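Local atomic coordinates of GARP domain-containing protein (Trypanosoma brucei brucei TREU927, PDB entry 6XZ6), a protein that serves as a trypanosome receptor for the host complement regulator factor H and is linked to increased transmission of the parasite to tsetse flies. Residues L41-K46 / A197-K202; S113-L118 / E168-E173. One frame throughout, in Å; residues are numbered along the deposited sequence.

Contact 1 of 2, residues L41-K46 / A197-K202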
ATOM      1  N   LEU A  41      -3.098 -19.943   2.615  1.00 22.83           N
ATOM      2  CA  LEU A  41      -2.046 -20.937   2.388  1.00 22.33           C
ATOM      3  C   LEU A  41      -2.056 -22.065   3.427  1.00 34.22           C
ATOM      4  O   LEU A  41      -1.999 -23.234   3.052  1.00 37.57           O
ATOM      5  CB  LEU A  41      -0.666 -20.271   2.285  1.00 19.92           C
ATOM      6  CG  LEU A  41       0.553 -21.177   2.285  1.00 23.39           C
ATOM      7  CD1 LEU A  41       0.581 -22.086   1.073  1.00 23.12           C
ATOM      8  CD2 LEU A  41       1.805 -20.370   2.349  1.00 24.64           C
ATOM      9  N   GLU A  42      -2.115 -21.732   4.713  1.00 32.78           N
ATOM     10  CA  GLU A  42      -2.134 -22.740   5.760  1.00 35.40           C
ATOM     11  C   GLU A  42      -3.380 -23.624   5.705  1.00 39.48           C
ATOM     12  O   GLU A  42      -3.276 -24.821   5.940  1.00 40.01           O
ATOM     13  CB  GLU A  42      -1.921 -22.088   7.118  1.00 39.22           C
ATOM     14  CG  GLU A  42      -0.501 -21.541   7.265  1.00 56.99           C
ATOM     15  CD  GLU A  42       0.647 -22.541   7.292  1.00109.96           C
ATOM     16  OE1 GLU A  42       0.513 -23.599   7.952  1.00123.88           O
ATOM     17  OE2 GLU A  42       1.690 -22.254   6.660  1.00114.98           O
ATOM     18  N   GLU A  43      -4.517 -23.079   5.287  1.00 37.68           N
ATOM     19  CA  GLU A  43      -5.733 -23.879   5.085  1.00 40.89           C
ATOM     20  C   GLU A  43      -5.539 -24.855   3.919  1.00 45.65           C
ATOM     21  O   GLU A  43      -6.006 -25.990   4.005  1.00 48.30           O
ATOM     22  CB  GLU A  43      -6.956 -22.996   4.807  1.00 43.14           C
ATOM     23  CG  GLU A  43      -8.059 -23.167   5.843  1.00 62.59           C
ATOM     24  CD  GLU A  43      -9.255 -23.999   5.411  1.00 90.27           C
ATOM     25  OE1 GLU A  43     -10.374 -23.435   5.343  1.00 94.52           O
ATOM     26  OE2 GLU A  43      -9.082 -25.215   5.159  1.00 80.39           O
ATOM     27  N   SER A  44      -4.827 -24.425   2.837  1.00 37.88           N
ATOM     28  CA  SER A  44      -4.549 -25.269   1.668  1.00 34.01           C
ATOM     29  C   SER A  44      -3.590 -26.382   2.027  1.00 36.69           C
ATOM     30  O   SER A  44      -3.708 -27.485   1.496  1.00 37.80           O
ATOM     31  CB  SER A  44      -4.051 -24.444   0.490  1.00 30.33           C
ATOM     32  OG  SER A  44      -2.721 -23.984   0.647  1.00 25.81           O
ATOM     33  N   LYS A  45      -2.682 -26.121   2.971  1.00 31.42           N
ATOM     34  CA  LYS A  45      -1.755 -27.139   3.447  1.00 31.62           C
ATOM     35  C   LYS A  45      -2.477 -28.139   4.376  1.00 42.83           C
ATOM     36  O   LYS A  45      -2.126 -29.319   4.378  1.00 44.23           O
ATOM     37  CB  LYS A  45      -0.538 -26.508   4.114  1.00 32.03           C
ATOM     38  CG  LYS A  45       0.472 -25.904   3.141  1.00 36.87           C
ATOM     39  CD  LYS A  45       1.654 -25.361   3.917  1.00 45.26           C
ATOM     40  CE  LYS A  45       2.685 -24.675   3.062  1.00 58.90           C
ATOM     41  NZ  LYS A  45       3.487 -23.708   3.869  1.00 72.13           N
ATOM     42  N   LYS A  46      -3.525 -27.690   5.122  1.00 43.14           N
ATOM     43  CA  LYS A  46      -4.307 -28.578   6.007  1.00 45.90           C
ATOM     44  C   LYS A  46      -5.216 -29.474   5.178  1.00 48.68           C
ATOM     45  O   LYS A  46      -5.419 -30.626   5.538  1.00 51.37           O
ATOM     46  CB  LYS A  46      -5.127 -27.813   7.081  1.00 50.52           C
ATOM     47  CG  LYS A  46      -4.282 -27.106   8.152  1.00 67.12           C
ATOM     48  CD  LYS A  46      -5.122 -26.150   9.025  1.00 80.01           C
ATOM     49  CE  LYS A  46      -4.475 -24.786   9.227  1.00 86.09           C
ATOM     50  NZ  LYS A  46      -5.477 -23.679   9.341  1.00 81.27           N
ATOM     51  N   ALA A 197      -9.980 -24.542  -3.734  1.00 37.48           N
ATOM     52  CA  ALA A 197      -9.698 -25.653  -4.639  1.00 36.91           C
ATOM     53  C   ALA A 197      -9.157 -26.862  -3.865  1.00 41.81           C
ATOM     54  O   ALA A 197      -9.602 -27.983  -4.127  1.00 45.66           O
ATOM     55  CB  ALA A 197      -8.700 -25.211  -5.690  1.00 35.64           C
ATOM     56  N   ALA A 198      -8.242 -26.631  -2.885  1.00 34.70           N
ATOM     57  CA  ALA A 198      -7.678 -27.680  -2.032  1.00 34.38           C
ATOM     58  C   ALA A 198      -8.736 -28.249  -1.072  1.00 42.47           C
ATOM     59  O   ALA A 198      -8.771 -29.450  -0.872  1.00 44.04           O
ATOM     60  CB  ALA A 198      -6.479 -27.158  -1.263  1.00 33.05           C
ATOM     61  N   ASP A 199      -9.622 -27.411  -0.525  1.00 41.76           N
ATOM     62  CA  ASP A 199     -10.697 -27.851   0.379  1.00 45.55           C
ATOM     63  C   ASP A 199     -11.666 -28.780  -0.324  1.00 50.58           C
ATOM     64  O   ASP A 199     -11.967 -29.849   0.205  1.00 51.29           O
ATOM     65  CB  ASP A 199     -11.453 -26.646   0.974  1.00 49.17           C
ATOM     66  CG  ASP A 199     -10.778 -26.005   2.175  1.00 67.29           C
ATOM     67  OD1 ASP A 199     -10.081 -26.732   2.931  1.00 70.08           O
ATOM     68  OD2 ASP A 199     -10.963 -24.781   2.380  1.00 72.86           O
ATOM     69  N   ASP A 200     -12.119 -28.382  -1.529  1.00 47.79           N
ATOM     70  CA  ASP A 200     -13.037 -29.139  -2.388  1.00 50.16           C
ATOM     71  C   ASP A 200     -12.479 -30.533  -2.699  1.00 54.63           C
ATOM     72  O   ASP A 200     -13.228 -31.510  -2.640  1.00 58.56           O
ATOM     73  CB  ASP A 200     -13.303 -28.382  -3.714  1.00 51.61           C
ATOM     74  CG  ASP A 200     -14.028 -27.036  -3.627  1.00 65.39           C
ATOM     75  OD1 ASP A 200     -14.443 -26.642  -2.505  1.00 66.19           O
ATOM     76  OD2 ASP A 200     -14.169 -26.371  -4.677  1.00 72.27           O
ATOM     77  N   ALA A 201     -11.162 -30.614  -3.023  1.00 46.16           N
ATOM     78  CA  ALA A 201     -10.438 -31.846  -3.322  1.00 44.67           C
ATOM     79  C   ALA A 201     -10.298 -32.703  -2.063  1.00 49.33           C
ATOM     80  O   ALA A 201     -10.517 -33.904  -2.147  1.00 50.09           O
ATOM     81  CB  ALA A 201      -9.072 -31.530  -3.918  1.00 42.41           C
ATOM     82  N   LYS A 202      -9.947 -32.102  -0.898  1.00 46.08           N
ATOM     83  CA  LYS A 202      -9.849 -32.789   0.404  1.00 47.41           C
ATOM     84  C   LYS A 202     -11.180 -33.503   0.688  1.00 56.96           C
ATOM     85  O   LYS A 202     -11.187 -34.683   1.034  1.00 59.67           O
ATOM     86  CB  LYS A 202      -9.549 -31.776   1.540  1.00 48.82           C
ATOM     87  CG  LYS A 202      -9.927 -32.275   2.948  1.00 60.13           C
ATOM     88  CD  LYS A 202     -10.101 -31.157   3.967  1.00 65.09           C
ATOM     89  CE  LYS A 202     -11.495 -30.571   3.982  1.00 72.57           C
ATOM     90  NZ  LYS A 202     -11.566 -29.357   4.841  1.00 80.91           N
TER
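S44 and A198 bring the two helices together. The CB atoms of S44 and A198 lie 4.0 Å apart, and the methyl of A198 also rests against the backbone of S44, with its CB 3.9 Å from S44 O. With side chains this small, the backbones come close: the CA atoms of S44 and A198 are 5.4 Å apart. Beside this touch, the carboxylates of E43 and D199 are modelled close together, like charges side by side (E43 OE2 to D199 OD1 2.9 Å), their planes turned 44° against each other and the side chains crossing at about a right angle. This is a close serine-on-alanine packing of helix 4-61 against helix 165-208 in the long helical bundle of a GARP-family protein. K202 reaches back along its own helix to pair with D199, NZ to OD1 3.6 Å, which probably offsets part of the negative charge. Further out, OG of S44 lies between its backbone N and carbonyl carbon (chi1 73°), which lets it donate to L41 O at 2.6 Å, a carbonyl that K45 N shares. S87 and A90 of helix 67-125 pack on S44, while A47 borders A198, D199 and K202.

Contact 2 of 2, residues S113-L118 / E168-E173; sequences SVFSGL and EEYLQE
F115 of helix 67-125 and Y170 of helix 165-208 meet ring to ring and carry the whole contact between 113-118 and 168-173. Their rings form a T-shaped (edge-to-face) pair, the edge of F115 directed at the face of Y170, with centroids 5.1 Å apart and planes at 65°. The touch is made by the far end of the phenylalanine: CE2 of F115 comes to 3.9 Å from CD1 of Y170, and CZ of F115 sits over the same tyrosine face, displaced toward its rim. The backbones stand well apart, the CA atoms of F115 and Y170 being 10.7 Å from each other, and the two aromatic side chains together span that distance. Y170 has CG opposite its backbone N (chi1 177°) and F115 has CG opposite its carbonyl carbon (chi1 -74°); these turns bring the rings to each other, with CE2 and CZ of F115 against one face of the tyrosine.

Both rings are buried. L16, V19 and L23 of helix 4-61 pack on F115, V19 also touches Y170, and Y111 adds a second edge-to-face ring to the tyrosine. E169, by contrast, is partly exposed: its OE2 forms a salt bridge with K33 of the bound factor H chain, and its OE1 is hydrogen-bonded to Y111 OH. Factor H also packs on V114 and L118. The aromatic pair thus lies close to residues of the same segments that contact factor H, as part of the hydrophobic core of a helical bundle in the GARP family.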
ATOM      1  N   SER A 113       6.534  10.467   5.659  1.00 19.52           N
ATOM      2  CA  SER A 113       7.153  11.478   6.526  1.00 22.02           C
ATOM      3  C   SER A 113       7.248  12.870   5.865  1.00 28.92           C
ATOM      4  O   SER A 113       7.252  13.908   6.558  1.00 30.77           O
ATOM      5  CB  SER A 113       8.540  11.017   6.955  1.00 27.33           C
ATOM      6  OG  SER A 113       9.265  10.632   5.798  1.00 45.91           O
ATOM      7  N   VAL A 114       7.346  12.876   4.525  1.00 23.33           N
ATOM      8  CA  VAL A 114       7.428  14.095   3.734  1.00 22.09           C
ATOM      9  C   VAL A 114       6.059  14.796   3.773  1.00 25.01           C
ATOM     10  O   VAL A 114       5.995  15.942   4.207  1.00 27.41           O
ATOM     11  CB  VAL A 114       7.981  13.841   2.288  1.00 23.49           C
ATOM     12  CG1 VAL A 114       7.895  15.101   1.413  1.00 21.78           C
ATOM     13  CG2 VAL A 114       9.418  13.314   2.339  1.00 23.57           C
ATOM     14  N   PHE A 115       4.976  14.104   3.374  1.00 17.75           N
ATOM     15  CA  PHE A 115       3.621  14.655   3.378  1.00 16.36           C
ATOM     16  C   PHE A 115       3.156  15.046   4.771  1.00 23.70           C
ATOM     17  O   PHE A 115       2.444  16.035   4.899  1.00 26.34           O
ATOM     18  CB  PHE A 115       2.642  13.692   2.735  1.00 16.32           C
ATOM     19  CG  PHE A 115       2.791  13.664   1.243  1.00 16.31           C
ATOM     20  CD1 PHE A 115       2.079  14.550   0.442  1.00 18.28           C
ATOM     21  CD2 PHE A 115       3.632  12.741   0.630  1.00 17.54           C
ATOM     22  CE1 PHE A 115       2.210  14.515  -0.945  1.00 18.42           C
ATOM     23  CE2 PHE A 115       3.775  12.717  -0.756  1.00 19.96           C
ATOM     24  CZ  PHE A 115       3.065  13.603  -1.536  1.00 17.82           C
ATOM     25  N   SER A 116       3.556  14.293   5.803  1.00 20.01           N
ATOM     26  CA  SER A 116       3.245  14.604   7.198  1.00 21.50           C
ATOM     27  C   SER A 116       3.951  15.896   7.662  1.00 25.62           C
ATOM     28  O   SER A 116       3.330  16.709   8.319  1.00 27.38           O
ATOM     29  CB  SER A 116       3.590  13.419   8.107  1.00 26.31           C
ATOM     30  OG  SER A 116       2.670  12.359   7.893  1.00 30.96           O
ATOM     31  N   GLY A 117       5.207  16.085   7.269  1.00 21.53           N
ATOM     32  CA  GLY A 117       6.003  17.272   7.567  1.00 21.42           C
ATOM     33  C   GLY A 117       5.504  18.509   6.854  1.00 25.15           C
ATOM     34  O   GLY A 117       5.496  19.592   7.438  1.00 27.81           O
ATOM     35  N   LEU A 118       5.056  18.365   5.604  1.00 19.29           N
ATOM     36  CA  LEU A 118       4.487  19.481   4.860  1.00 18.61           C
ATOM     37  C   LEU A 118       3.209  19.945   5.542  1.00 24.23           C
ATOM     38  O   LEU A 118       3.005  21.154   5.689  1.00 26.21           O
ATOM     39  CB  LEU A 118       4.230  19.136   3.377  1.00 17.28           C
ATOM     40  CG  LEU A 118       5.493  19.001   2.482  1.00 21.43           C
ATOM     41  CD1 LEU A 118       5.169  18.351   1.152  1.00 19.74           C
ATOM     42  CD2 LEU A 118       6.188  20.324   2.270  1.00 22.91           C
ATOM     43  N   GLU A 168       5.465  15.733  -9.444  1.00 13.61           N
ATOM     44  CA  GLU A 168       5.536  14.961 -10.693  1.00 14.33           C
ATOM     45  C   GLU A 168       6.170  13.599 -10.430  1.00 21.25           C
ATOM     46  O   GLU A 168       5.652  12.593 -10.910  1.00 22.41           O
ATOM     47  CB  GLU A 168       6.304  15.736 -11.792  1.00 16.39           C
ATOM     48  CG  GLU A 168       6.449  15.000 -13.112  1.00 22.30           C
ATOM     49  CD  GLU A 168       5.203  14.687 -13.919  1.00 38.04           C
ATOM     50  OE1 GLU A 168       4.192  15.405 -13.768  1.00 36.10           O
ATOM     51  OE2 GLU A 168       5.246  13.734 -14.728  1.00 41.71           O
ATOM     52  N   GLU A 169       7.262  13.553  -9.631  1.00 18.85           N
ATOM     53  CA  GLU A 169       7.913  12.296  -9.260  1.00 18.00           C
ATOM     54  C   GLU A 169       6.986  11.478  -8.347  1.00 19.58           C
ATOM     55  O   GLU A 169       6.926  10.271  -8.511  1.00 20.97           O
ATOM     56  CB  GLU A 169       9.300  12.546  -8.681  1.00 20.28           C
ATOM     57  CG  GLU A 169      10.030  11.332  -8.132  1.00 38.49           C
ATOM     58  CD  GLU A 169      10.896  11.699  -6.940  1.00 72.38           C
ATOM     59  OE1 GLU A 169      10.345  11.945  -5.837  1.00 70.83           O
ATOM     60  OE2 GLU A 169      12.130  11.783  -7.126  1.00 69.77           O
ATOM     61  N   TYR A 170       6.183  12.119  -7.493  1.00 14.48           N
ATOM     62  CA  TYR A 170       5.187  11.390  -6.693  1.00 14.67           C
ATOM     63  C   TYR A 170       4.156  10.737  -7.597  1.00 20.20           C
ATOM     64  O   TYR A 170       3.884   9.562  -7.407  1.00 22.36           O
ATOM     65  CB  TYR A 170       4.493  12.256  -5.624  1.00 15.62           C
ATOM     66  CG  TYR A 170       3.420  11.487  -4.883  1.00 16.39           C
ATOM     67  CD1 TYR A 170       3.756  10.517  -3.936  1.00 17.34           C
ATOM     68  CD2 TYR A 170       2.078  11.650  -5.198  1.00 17.45           C
ATOM     69  CE1 TYR A 170       2.773   9.754  -3.296  1.00 16.30           C
ATOM     70  CE2 TYR A 170       1.091  10.879  -4.583  1.00 18.55           C
ATOM     71  CZ  TYR A 170       1.445   9.920  -3.641  1.00 25.35           C
ATOM     72  OH  TYR A 170       0.475   9.174  -3.013  1.00 24.15           O
ATOM     73  N   LEU A 171       3.626  11.452  -8.599  1.00 15.59           N
ATOM     74  CA  LEU A 171       2.688  10.872  -9.572  1.00 14.55           C
ATOM     75  C   LEU A 171       3.296   9.627 -10.267  1.00 21.77           C
ATOM     76  O   LEU A 171       2.638   8.585 -10.321  1.00 24.74           O
ATOM     77  CB  LEU A 171       2.243  11.920 -10.625  1.00 13.81           C
ATOM     78  CG  LEU A 171       1.420  11.417 -11.830  1.00 16.57           C
ATOM     79  CD1 LEU A 171       0.043  10.837 -11.386  1.00 17.46           C
ATOM     80  CD2 LEU A 171       1.251  12.502 -12.876  1.00 11.15           C
ATOM     81  N   GLN A 172       4.538   9.726 -10.770  1.00 16.66           N
ATOM     82  CA  GLN A 172       5.203   8.621 -11.444  1.00 16.64           C
ATOM     83  C   GLN A 172       5.259   7.387 -10.543  1.00 21.64           C
ATOM     84  O   GLN A 172       4.860   6.316 -10.973  1.00 22.40           O
ATOM     85  CB  GLN A 172       6.590   9.054 -11.933  1.00 19.56           C
ATOM     86  CG  GLN A 172       6.575  10.130 -13.046  1.00 38.61           C
ATOM     87  CD  GLN A 172       7.948  10.667 -13.494  1.00 65.52           C
ATOM     88  OE1 GLN A 172       9.025  10.377 -12.916  1.00 57.63           O
ATOM     89  NE2 GLN A 172       7.937  11.485 -14.554  1.00 55.95           N
ATOM     90  N   GLU A 173       5.654   7.557  -9.274  1.00 19.20           N
ATOM     91  CA  GLU A 173       5.735   6.504  -8.238  1.00 17.88           C
ATOM     92  C   GLU A 173       4.374   5.992  -7.817  1.00 21.48           C
ATOM     93  O   GLU A 173       4.253   4.798  -7.544  1.00 22.41           O
ATOM     94  CB  GLU A 173       6.496   6.995  -6.982  1.00 19.20           C
ATOM     95  CG  GLU A 173       7.890   7.536  -7.250  1.00 31.29           C
ATOM     96  CD  GLU A 173       9.050   6.569  -7.223  1.00 70.54           C
ATOM     97  OE1 GLU A 173      10.069   6.909  -6.575  1.00 71.33           O
ATOM     98  OE2 GLU A 173       8.963   5.499  -7.875  1.00 75.59           O
TER

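Contacts 1 and 2 lie on opposite sides of the chain's centre, with their own centres 42 Å apart and their nearest atoms about 27 Å apart. Helix 165-208 takes part in both, meeting helix 4-61 in contact 1 and helix 67-125 in contact 2. Along the sequence, 41-46 comes first, then 113-118 and 168-173, and finally 197-202, so both segments of contact 2 fall between those of contact 1. The last long helix is thus joined to each of the first two at well-separated levels of the elongated bundle. Factor H touches the segments of contact 2, whereas no other protein chain of the assembly reaches those of contact 1.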